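Local atomic coordinates of cyclic nucleotide-gated potassium channel mll3241 (Mesorhizobium loti, PDB entry 4MUV), a protein that forms a homotetrameric potassium channel opened by cyclic AMP, represented here by its cytoplasmic cyclic nucleotide-binding domain, an engineered variant with cyclic GMP bound. Residues G53-M59 with L88-R94; S66-A70 with A96-A100; F82-M86 with T131-R136. The protein carries 3 engineered substitutions. All blocks are in the same frame, centred on the assembly; numbering follows the deposited sequence. Where two conformers were deposited one is given.

Contact 1: G53-M59 with L88-R94; sequences GEPGDRM and LISGEPR. With PCG (cyclic guanosine monophosphate), chain C.
R94 lays its guanidinium against the backbone of G56 and R58, and here the packing is tightest. R94 NH2 donates to R58 O at 2.8 Å (N-H...O angle 164°), the acceptor lying in the guanidinium plane. R94 NH1 adds a weak bond to the same oxygen and a stronger one to O1A of cyclic GMP at 2.9 Å. G56 CA lies over the centre of one face, 3.5 Å from R94 CZ, and a CB on G56 would collide there. With CG anti to the carbonyl carbon (chi1 -63°), R94 CG lies 3.4 Å from E54 O. Water 1 joins R94 NE to P55 O. Two nearly straight backbone bonds, G53 N to R94 O and R94 N to E54 O (2.8 Å), fix the base of the side chain. L88 closes the inner end, with CD1 3.8 Å from M59 CB and CD2 against R58 N, a buried amide without a partner in the model.

The solvent side is looser. P93 CB rests on G53 O, the CB atoms of E54 and P55 are directed away from 88-94, and water 2 spans G56 N and E92 O. At the other end of 53-59, R58 forms a side-on salt bridge with D57 through NE and NH2, its guanidinium turned 74° from that of R94. An arginine so held against the cyclic phosphate marks the phosphate-binding cassette.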
loop_
_atom_site.group_PDB
_atom_site.type_symbol
_atom_site.label_atom_id
_atom_site.label_comp_id
_atom_site.label_asym_id
_atom_site.label_seq_id
_atom_site.Cartn_x
_atom_site.Cartn_y
_atom_site.Cartn_z
ATOM N N GLY A 53 2.077 -10.382 12.537
ATOM C CA GLY A 53 2.081 -10.123 13.959
ATOM C C GLY A 53 2.636 -8.794 14.405
ATOM O O GLY A 53 2.514 -8.453 15.582
ATOM N N GLU A 54 3.286 -8.055 13.509
ATOM C CA GLU A 54 3.885 -6.771 13.874
ATOM C C GLU A 54 2.853 -5.664 13.724
ATOM O O GLU A 54 1.885 -5.788 12.969
ATOM C CB GLU A 54 5.139 -6.481 13.025
ATOM C CG GLU A 54 6.223 -7.535 13.254
ATOM C CD GLU A 54 7.625 -7.176 12.746
ATOM O OE1 GLU A 54 7.765 -6.235 11.929
ATOM O OE2 GLU A 54 8.592 -7.874 13.164
ATOM N N PRO A 55 3.046 -4.550 14.437
ATOM C CA PRO A 55 2.130 -3.424 14.264
ATOM C C PRO A 55 2.285 -2.854 12.858
ATOM O O PRO A 55 3.388 -2.894 12.292
ATOM C CB PRO A 55 2.600 -2.410 15.311
ATOM C CG PRO A 55 3.411 -3.184 16.267
ATOM C CD PRO A 55 4.030 -4.299 15.497
ATOM N N GLY A 56 1.191 -2.338 12.307
ATOM C CA GLY A 56 1.191 -1.720 10.994
ATOM C C GLY A 56 0.874 -0.246 11.106
ATOM O O GLY A 56 -0.094 0.133 11.743
ATOM N N ASP A 57 1.697 0.584 10.484
ATOM C CA ASP A 57 1.535 2.033 10.525
ATOM C C ASP A 57 1.549 2.645 9.139
ATOM O O ASP A 57 1.619 3.858 9.014
ATOM C CB ASP A 57 2.654 2.659 11.370
ATOM C CG ASP A 57 4.025 2.434 10.763
ATOM O OD1 ASP A 57 4.118 1.644 9.794
ATOM O OD2 ASP A 57 5.028 2.995 11.294
ATOM N N ARG A 58 1.469 1.817 8.110
ATOM C CA ARG A 58 1.433 2.309 6.743
ATOM C C ARG A 58 0.906 1.230 5.820
ATOM O O ARG A 58 0.777 0.068 6.203
ATOM C CB ARG A 58 2.832 2.704 6.315
ATOM C CG ARG A 58 3.768 1.520 6.222
ATOM C CD ARG A 58 5.218 1.917 6.323
ATOM N NE ARG A 58 5.527 2.406 7.651
ATOM C CZ ARG A 58 6.639 3.049 7.978
ATOM N NH1 ARG A 58 7.577 3.287 7.068
ATOM N NH2 ARG A 58 6.811 3.453 9.222
ATOM N N MET A 59 0.576 1.616 4.594
ATOM C CA MET A 59 0.260 0.635 3.556
ATOM C C MET A 59 1.022 1.006 2.295
ATOM O O MET A 59 1.725 2.026 2.258
ATOM C CB MET A 59 -1.241 0.504 3.296
ATOM C CG MET A 59 -1.858 1.735 2.686
ATOM S SD MET A 59 -3.513 1.466 2.026
ATOM C CE MET A 59 -3.138 0.382 0.654
ATOM N N LEU A 88 -4.369 -1.151 9.057
ATOM C CA LEU A 88 -4.808 0.230 9.218
ATOM C C LEU A 88 -6.301 0.343 9.508
ATOM O O LEU A 88 -6.726 1.217 10.270
ATOM C CB LEU A 88 -4.433 1.071 8.005
ATOM C CG LEU A 88 -2.959 1.108 7.627
ATOM C CD1 LEU A 88 -2.714 2.053 6.453
ATOM C CD2 LEU A 88 -2.109 1.506 8.807
ATOM N N ILE A 89 -7.085 -0.550 8.914
ATOM C CA ILE A 89 -8.534 -0.558 9.152
ATOM C C ILE A 89 -8.940 -1.176 10.478
ATOM O O ILE A 89 -9.842 -0.689 11.132
ATOM C CB ILE A 89 -9.266 -1.383 8.109
ATOM C CG1 ILE A 89 -9.091 -0.751 6.752
ATOM C CG2 ILE A 89 -10.796 -1.491 8.458
ATOM C CD1 ILE A 89 -9.443 -1.684 5.599
ATOM N N SER A 90 -8.344 -2.308 10.826
ATOM C CA SER A 90 -8.750 -3.046 12.023
ATOM C C SER A 90 -7.998 -2.615 13.298
ATOM O O SER A 90 -8.475 -2.851 14.399
ATOM C CB SER A 90 -8.572 -4.551 11.791
ATOM O OG SER A 90 -7.204 -4.870 11.740
ATOM N N GLY A 91 -6.844 -1.965 13.148
ATOM C CA GLY A 91 -5.951 -1.668 14.265
ATOM C C GLY A 91 -5.192 -2.878 14.775
ATOM O O GLY A 91 -4.436 -2.817 15.745
ATOM N N GLU A 92 -5.373 -3.985 14.080
ATOM C CA GLU A 92 -4.784 -5.245 14.476
ATOM C C GLU A 92 -3.407 -5.390 13.861
ATOM O O GLU A 92 -3.042 -4.662 12.940
ATOM C CB GLU A 92 -5.673 -6.422 14.062
ATOM C CG GLU A 92 -7.060 -6.415 14.705
ATOM C CD GLU A 92 -7.037 -6.634 16.215
ATOM O OE1 GLU A 92 -6.053 -7.203 16.739
ATOM O OE2 GLU A 92 -8.016 -6.240 16.883
ATOM N N PRO A 93 -2.644 -6.342 14.370
ATOM C CA PRO A 93 -1.325 -6.570 13.792
ATOM C C PRO A 93 -1.408 -7.046 12.350
ATOM O O PRO A 93 -2.447 -7.511 11.890
ATOM C CB PRO A 93 -0.746 -7.659 14.701
ATOM C CG PRO A 93 -1.480 -7.464 16.006
ATOM C CD PRO A 93 -2.861 -7.134 15.595
ATOM N N ARG A 94 -0.296 -6.954 11.650
ATOM C CA ARG A 94 -0.215 -7.491 10.308
ATOM C C ARG A 94 -0.699 -8.932 10.294
ATOM O O ARG A 94 -0.364 -9.735 11.181
ATOM C CB ARG A 94 1.220 -7.474 9.798
ATOM C CG ARG A 94 1.890 -6.127 9.634
ATOM C CD ARG A 94 1.153 -5.251 8.659
ATOM N NE ARG A 94 1.900 -4.030 8.403
ATOM C CZ ARG A 94 1.419 -2.981 7.762
ATOM N NH1 ARG A 94 0.172 -2.974 7.323
ATOM N NH2 ARG A 94 2.204 -1.921 7.555
HETATM P PA PCG C . -1.963 -6.393 6.600
HETATM O O1A PCG C . -1.876 -4.988 7.157
HETATM O O2A PCG C . -2.614 -7.413 7.465
HETATM O "O5'" PCG C . -0.533 -6.870 6.258
HETATM C "C5'" PCG C . -0.352 -7.930 5.433
HETATM C "C4'" PCG C . -1.121 -7.656 4.128
HETATM O "O4'" PCG C . -1.051 -8.652 3.040
HETATM C "C3'" PCG C . -2.461 -7.498 4.404
HETATM O "O3'" PCG C . -2.731 -6.309 5.211
HETATM C "C2'" PCG C . -3.083 -7.462 2.949
HETATM O "O2'" PCG C . -3.119 -6.110 2.492
HETATM C "C1'" PCG C . -2.218 -8.249 2.170
HETATM N N9 PCG C . -2.767 -9.439 1.591
HETATM C C8 PCG C . -2.911 -9.724 0.255
HETATM N N7 PCG C . -3.562 -10.873 0.065
HETATM C C5 PCG C . -3.840 -11.342 1.326
HETATM C C6 PCG C . -4.523 -12.525 1.771
HETATM O O6 PCG C . -5.014 -13.411 1.030
HETATM N N1 PCG C . -4.608 -12.650 3.137
HETATM C C2 PCG C . -4.136 -11.706 4.036
HETATM N N2 PCG C . -4.294 -11.924 5.354
HETATM N N3 PCG C . -3.479 -10.565 3.651
HETATM C C4 PCG C . -3.369 -10.439 2.250
HETATM O O HOH W 1 4.408 -3.698 9.821
HETATM O O HOH W 2 -1.357 -2.657 13.691
#

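Contact 2: S66-A70 with A96-A100; sequences SVSVA and ATVSA. With PCG (cyclic guanosine monophosphate), chain C.
V98, the residue most buried here, faces V67 with one methyl and the ligand with the other. CG1, anti to the backbone N (chi1 -178°), touches V67 CG2 at 3.7 Å, while CG2 comes within 3.4 Å of the ribose oxygen O4' of cyclic GMP. Its CA-H also points at S68 O, a CA-H...O contact of 3.3 Å. Trimming V98 to an alanine would probably cost V67 CG2 its contact with V98 CG1 and open a gap beside ribose O4'. V69, the non-hydrogen-bonded partner of V98, lies on the same face of the sheet and sets CG1 3.7 Å from C4 of the guanine. F83, from another strand, packs on both V67 and V98.

S68 and A70 bury nearly as much, and their backbones carry the hydrogen bonds. S68 forms a hydrogen-bonded pair with S99: S68 N donates to S99 O at 2.8 Å and S99 N returns a bond to S68 O at 3.0 Å. A70 N reaches T97 O at 2.9 Å, and water 3 spans A70 O and T97 N. There A96 CB fills in, 3.7 Å from A70 O. The strand directions lie 157° apart, an antiparallel pair from the beta roll of cyclic nucleotide-binding domains, whose inner face lines the ribose and base pocket.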
loop_
_atom_site.group_PDB
_atom_site.type_symbol
_atom_site.label_atom_id
_atom_site.label_comp_id
_atom_site.label_asym_id
_atom_site.label_seq_id
_atom_site.Cartn_x
_atom_site.Cartn_y
_atom_site.Cartn_z
ATOM N N SER A 66 6.850 -6.988 -8.314
ATOM C CA SER A 66 5.834 -7.717 -7.576
ATOM C C SER A 66 6.269 -8.111 -6.170
ATOM O O SER A 66 7.467 -8.209 -5.860
ATOM C CB SER A 66 5.406 -8.958 -8.350
ATOM O OG SER A 66 6.488 -9.846 -8.506
ATOM N N VAL A 67 5.262 -8.332 -5.325
ATOM C CA VAL A 67 5.441 -8.873 -3.987
ATOM C C VAL A 67 4.773 -10.228 -3.848
ATOM O O VAL A 67 3.866 -10.558 -4.605
ATOM C CB VAL A 67 4.921 -7.915 -2.896
ATOM C CG1 VAL A 67 5.632 -6.586 -2.979
ATOM C CG2 VAL A 67 3.429 -7.752 -2.970
ATOM N N SER A 68 5.225 -10.965 -2.843
ATOM C CA SER A 68 4.717 -12.271 -2.469
ATOM C C SER A 68 4.028 -12.164 -1.113
ATOM O O SER A 68 4.596 -11.622 -0.178
ATOM C CB SER A 68 5.928 -13.200 -2.348
ATOM O OG SER A 68 5.625 -14.389 -1.702
ATOM N N VAL A 69 2.811 -12.681 -1.020
ATOM C CA VAL A 69 2.031 -12.681 0.218
ATOM C C VAL A 69 1.969 -14.105 0.750
ATOM O O VAL A 69 1.455 -15.003 0.078
ATOM C CB VAL A 69 0.597 -12.143 -0.011
ATOM C CG1 VAL A 69 -0.177 -12.135 1.312
ATOM C CG2 VAL A 69 0.633 -10.764 -0.671
ATOM N N ALA A 70 2.492 -14.300 1.959
ATOM C CA ALA A 70 2.532 -15.616 2.590
ATOM C C ALA A 70 1.261 -15.845 3.403
ATOM O O ALA A 70 1.185 -15.485 4.544
ATOM C CB ALA A 70 3.775 -15.734 3.486
ATOM N N ALA A 96 -0.271 -11.098 7.615
ATOM C CA ALA A 96 0.528 -11.941 6.737
ATOM C C ALA A 96 1.853 -11.236 6.508
ATOM O O ALA A 96 1.938 -10.016 6.578
ATOM C CB ALA A 96 -0.186 -12.160 5.412
ATOM N N THR A 97 2.871 -12.036 6.204
ATOM C CA THR A 97 4.169 -11.526 5.801
ATOM C C THR A 97 4.180 -11.302 4.284
ATOM O O THR A 97 3.826 -12.197 3.505
ATOM C CB THR A 97 5.268 -12.485 6.236
ATOM O OG1 THR A 97 5.238 -12.549 7.668
ATOM C CG2 THR A 97 6.654 -12.018 5.755
ATOM N N VAL A 98 4.565 -10.102 3.894
ATOM C CA VAL A 98 4.674 -9.720 2.498
ATOM C C VAL A 98 6.134 -9.385 2.246
ATOM O O VAL A 98 6.734 -8.622 2.986
ATOM C CB VAL A 98 3.774 -8.501 2.183
ATOM C CG1 VAL A 98 3.865 -8.129 0.705
ATOM C CG2 VAL A 98 2.345 -8.758 2.613
ATOM N N SER A 99 6.673 -9.943 1.172
ATOM C CA SER A 99 8.072 -9.829 0.790
ATOM C C SER A 99 8.163 -9.398 -0.676
ATOM O O SER A 99 7.259 -9.684 -1.468
ATOM C CB SER A 99 8.754 -11.195 0.922
ATOM O OG SER A 99 8.605 -11.773 2.205
ATOM N N ALA A 100 9.250 -8.750 -1.049
ATOM C CA ALA A 100 9.486 -8.493 -2.456
ATOM C C ALA A 100 9.704 -9.829 -3.168
ATOM O O ALA A 100 10.470 -10.673 -2.708
ATOM C CB ALA A 100 10.699 -7.609 -2.636
HETATM P PA PCG C . -1.963 -6.393 6.600
HETATM O O1A PCG C . -1.876 -4.988 7.157
HETATM O O2A PCG C . -2.614 -7.413 7.465
HETATM O "O5'" PCG C . -0.533 -6.870 6.258
HETATM C "C5'" PCG C . -0.352 -7.930 5.433
HETATM C "C4'" PCG C . -1.121 -7.656 4.128
HETATM O "O4'" PCG C . -1.051 -8.652 3.040
HETATM C "C3'" PCG C . -2.461 -7.498 4.404
HETATM O "O3'" PCG C . -2.731 -6.309 5.211
HETATM C "C2'" PCG C . -3.083 -7.462 2.949
HETATM O "O2'" PCG C . -3.119 -6.110 2.492
HETATM C "C1'" PCG C . -2.218 -8.249 2.170
HETATM N N9 PCG C . -2.767 -9.439 1.591
HETATM C C8 PCG C . -2.911 -9.724 0.255
HETATM N N7 PCG C . -3.562 -10.873 0.065
HETATM C C5 PCG C . -3.840 -11.342 1.326
HETATM C C6 PCG C . -4.523 -12.525 1.771
HETATM O O6 PCG C . -5.014 -13.411 1.030
HETATM N N1 PCG C . -4.608 -12.650 3.137
HETATM C C2 PCG C . -4.136 -11.706 4.036
HETATM N N2 PCG C . -4.294 -11.924 5.354
HETATM N N3 PCG C . -3.479 -10.565 3.651
HETATM C C4 PCG C . -3.369 -10.439 2.250
HETATM O O HOH W 3 2.552 -14.778 6.743
#

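Contact 3: F82-M86 with T131-R136; sequences FFGEM and TALERR. With PCG (cyclic guanosine monophosphate), chain C.
Helix 122-139, the lid of the nucleotide pocket, meets the start of the phosphate-binding cassette chiefly through R135, which reaches F82 and E85. Its chain is extended from CG to NE, carrying the guanidinium across to the strand end. NH1 and NH2 both donate to F82 O, NH1 at 2.9 Å, with this carbonyl oxygen near the guanidinium plane; two bonds from one group restrict its rotation. NH1 also makes a salt bridge to E85 OE2 at 2.9 Å, although the carboxylate and guanidinium planes stand 51° apart. E85 gets there by a fold in its own chain: CG lies between the backbone N and the carbonyl carbon (chi1 72°), and a second bend follows at chi2. E85 OE2 thus serves twice, accepting from R135 and from the ribose hydroxyl O2' of cyclic GMP at 2.7 Å. O2' of cyclic GMP in turn accepts a hydrogen bond from G84 N at 2.8 Å. The nearby arginine probably helps keep E85 ionised.

The R135 guanidinium is sandwiched. C8 of the guanine lies over one face and T131 CG2 over the opposite face, both offset toward the rim. T131 CG2 also touches F82 CE1 at 3.8 Å, while water 4 sits above the centre of the F82 ring, accepting from F82 N and, weakly, from R135 NH2.

M86 packs against the helix nearer A132 and R136. Its CG meets A132 CB at 3.7 Å, SD lies against R135 CB and the ribose carbons, and CE comes over one face of the exposed R136 guanidinium, 3.2 Å from NE. Farther along the helix, D139 OD1 also hydrogen-bonds the nucleotide. Ribose recognition by the cassette, coupled to a C-terminal helix closed over the base, is characteristic of the ligand-bound cyclic nucleotide-binding domain.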
loop_
_atom_site.group_PDB
_atom_site.type_symbol
_atom_site.label_atom_id
_atom_site.label_comp_id
_atom_site.label_asym_id
_atom_site.label_seq_id
_atom_site.Cartn_x
_atom_site.Cartn_y
_atom_site.Cartn_z
ATOM N N PHE A 82 -2.360 -3.342 -4.040
ATOM C CA PHE A 82 -1.973 -2.692 -2.784
ATOM C C PHE A 82 -2.072 -3.690 -1.649
ATOM O O PHE A 82 -2.768 -4.704 -1.739
ATOM C CB PHE A 82 -2.789 -1.425 -2.497
ATOM C CG PHE A 82 -4.267 -1.651 -2.475
ATOM C CD1 PHE A 82 -4.894 -2.219 -1.374
ATOM C CD2 PHE A 82 -5.053 -1.281 -3.555
ATOM C CE1 PHE A 82 -6.255 -2.428 -1.345
ATOM C CE2 PHE A 82 -6.422 -1.494 -3.536
ATOM C CZ PHE A 82 -7.021 -2.068 -2.415
ATOM N N PHE A 83 -1.317 -3.421 -0.594
ATOM C CA PHE A 83 -1.320 -4.258 0.601
ATOM C C PHE A 83 -0.980 -3.426 1.828
ATOM O O PHE A 83 -0.387 -2.355 1.725
ATOM C CB PHE A 83 -0.356 -5.432 0.418
ATOM C CG PHE A 83 1.084 -5.040 0.288
ATOM C CD1 PHE A 83 1.631 -4.748 -0.944
ATOM C CD2 PHE A 83 1.904 -4.993 1.398
ATOM C CE1 PHE A 83 2.966 -4.384 -1.050
ATOM C CE2 PHE A 83 3.233 -4.624 1.286
ATOM C CZ PHE A 83 3.765 -4.325 0.075
ATOM N N GLY A 84 -1.351 -3.958 2.999
ATOM C CA GLY A 84 -1.120 -3.284 4.269
ATOM C C GLY A 84 -2.312 -2.518 4.794
ATOM O O GLY A 84 -2.259 -1.970 5.893
ATOM N N GLU A 85 -3.396 -2.494 4.014
ATOM C CA GLU A 85 -4.608 -1.803 4.445
ATOM C C GLU A 85 -5.283 -2.470 5.639
ATOM O O GLU A 85 -5.917 -1.808 6.432
ATOM C CB GLU A 85 -5.629 -1.692 3.298
ATOM C CG GLU A 85 -6.351 -2.979 2.865
ATOM C CD GLU A 85 -5.413 -3.991 2.208
ATOM O OE1 GLU A 85 -4.400 -3.570 1.597
ATOM O OE2 GLU A 85 -5.675 -5.206 2.311
ATOM N N MET A 86 -5.132 -3.776 5.800
ATOM C CA MET A 86 -5.917 -4.464 6.816
ATOM C C MET A 86 -5.573 -3.993 8.212
ATOM O O MET A 86 -6.469 -3.763 9.022
ATOM C CB MET A 86 -5.765 -5.981 6.688
ATOM C CG MET A 86 -6.409 -6.532 5.429
ATOM S SD MET A 86 -5.971 -8.234 5.027
ATOM C CE MET A 86 -6.887 -9.083 6.303
ATOM N N THR A 131 -11.803 -5.039 0.277
ATOM C CA THR A 131 -10.569 -5.780 -0.001
ATOM C C THR A 131 -10.108 -6.525 1.259
ATOM O O THR A 131 -9.728 -7.696 1.189
ATOM C CB THR A 131 -9.464 -4.842 -0.537
ATOM O OG1 THR A 131 -9.866 -4.322 -1.808
ATOM C CG2 THR A 131 -8.169 -5.597 -0.713
ATOM N N ALA A 132 -10.177 -5.871 2.418
ATOM C CA ALA A 132 -9.833 -6.522 3.688
ATOM C C ALA A 132 -10.748 -7.719 3.942
ATOM O O ALA A 132 -10.269 -8.801 4.305
ATOM C CB ALA A 132 -9.922 -5.531 4.838
ATOM N N LEU A 133 -12.043 -7.553 3.711
ATOM C CA LEU A 133 -12.979 -8.662 3.846
ATOM C C LEU A 133 -12.681 -9.814 2.892
ATOM O O LEU A 133 -12.704 -10.971 3.287
ATOM C CB LEU A 133 -14.419 -8.201 3.639
ATOM C CG LEU A 133 -15.050 -7.427 4.777
ATOM C CD1 LEU A 133 -16.394 -6.941 4.341
ATOM C CD2 LEU A 133 -15.189 -8.288 6.031
ATOM N N GLU A 134 -12.395 -9.506 1.634
ATOM C CA GLU A 134 -12.066 -10.518 0.661
ATOM C C GLU A 134 -10.872 -11.349 1.122
ATOM O O GLU A 134 -10.847 -12.558 0.950
ATOM C CB GLU A 134 -11.762 -9.799 -0.657
ATOM C CG GLU A 134 -11.321 -10.690 -1.788
ATOM C CD GLU A 134 -10.645 -9.926 -2.912
ATOM O OE1 GLU A 134 -11.048 -8.763 -3.166
ATOM O OE2 GLU A 134 -9.711 -10.493 -3.517
ATOM N N ARG A 135 -9.857 -10.649 1.630
ATOM C CA ARG A 135 -8.609 -11.284 2.031
ATOM C C ARG A 135 -8.827 -12.144 3.285
ATOM O O ARG A 135 -8.341 -13.259 3.360
ATOM C CB ARG A 135 -7.498 -10.228 2.147
ATOM C CG ARG A 135 -7.090 -9.750 0.756
ATOM C CD ARG A 135 -6.274 -8.496 0.725
ATOM N NE ARG A 135 -5.892 -8.223 -0.661
ATOM C CZ ARG A 135 -5.121 -7.220 -1.065
ATOM N NH1 ARG A 135 -4.719 -6.286 -0.239
ATOM N NH2 ARG A 135 -4.787 -7.144 -2.333
ATOM N N ARG A 136 -9.597 -11.638 4.242
ATOM C CA ARG A 136 -10.014 -12.459 5.386
ATOM C C ARG A 136 -10.780 -13.692 4.901
ATOM O O ARG A 136 -10.616 -14.779 5.455
ATOM C CB ARG A 136 -10.861 -11.659 6.386
ATOM C CG ARG A 136 -10.098 -10.605 7.180
ATOM C CD ARG A 136 -9.002 -11.161 8.082
ATOM N NE ARG A 136 -8.415 -10.122 8.932
ATOM C CZ ARG A 136 -7.376 -10.273 9.759
ATOM N NH1 ARG A 136 -6.766 -11.433 9.890
ATOM N NH2 ARG A 136 -6.945 -9.230 10.471
HETATM P PA PCG C . -1.963 -6.393 6.600
HETATM O O1A PCG C . -1.876 -4.988 7.157
HETATM O O2A PCG C . -2.614 -7.413 7.465
HETATM O "O5'" PCG C . -0.533 -6.870 6.258
HETATM C "C5'" PCG C . -0.352 -7.930 5.433
HETATM C "C4'" PCG C . -1.121 -7.656 4.128
HETATM O "O4'" PCG C . -1.051 -8.652 3.040
HETATM C "C3'" PCG C . -2.461 -7.498 4.404
HETATM O "O3'" PCG C . -2.731 -6.309 5.211
HETATM C "C2'" PCG C . -3.083 -7.462 2.949
HETATM O "O2'" PCG C . -3.119 -6.110 2.492
HETATM C "C1'" PCG C . -2.218 -8.249 2.170
HETATM N N9 PCG C . -2.767 -9.439 1.591
HETATM C C8 PCG C . -2.911 -9.724 0.255
HETATM N N7 PCG C . -3.562 -10.873 0.065
HETATM C C5 PCG C . -3.840 -11.342 1.326
HETATM C C6 PCG C . -4.523 -12.525 1.771
HETATM O O6 PCG C . -5.014 -13.411 1.030
HETATM N N1 PCG C . -4.608 -12.650 3.137
HETATM C C2 PCG C . -4.136 -11.706 4.036
HETATM N N2 PCG C . -4.294 -11.924 5.354
HETATM N N3 PCG C . -3.479 -10.565 3.651
HETATM C C4 PCG C . -3.369 -10.439 2.250
HETATM O O HOH W 4 -4.729 -5.057 -4.471
#

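In the fold
From the N terminus, the chain passes the first halves of contacts 1, 2 and 3 in order (53-59, 66-70, 82-86) and then the second halves in the same order (88-94, 96-100, 131-136). All three therefore cross pairwise and none nests. Contact 1 closes a loop of 28 residues, contact 2 one of 25, and contact 3 one of 44. Contact 1 ties strand 58-64 to the end of the cassette, contact 2 pairs strands of the second sheet, and contact 3 brings helix 122-139 onto strand 82-83 and helix 85-90. M59 and F82 join contacts 1 and 3; V98 and F83 join 2 and 3. Cyclic GMP touches all three.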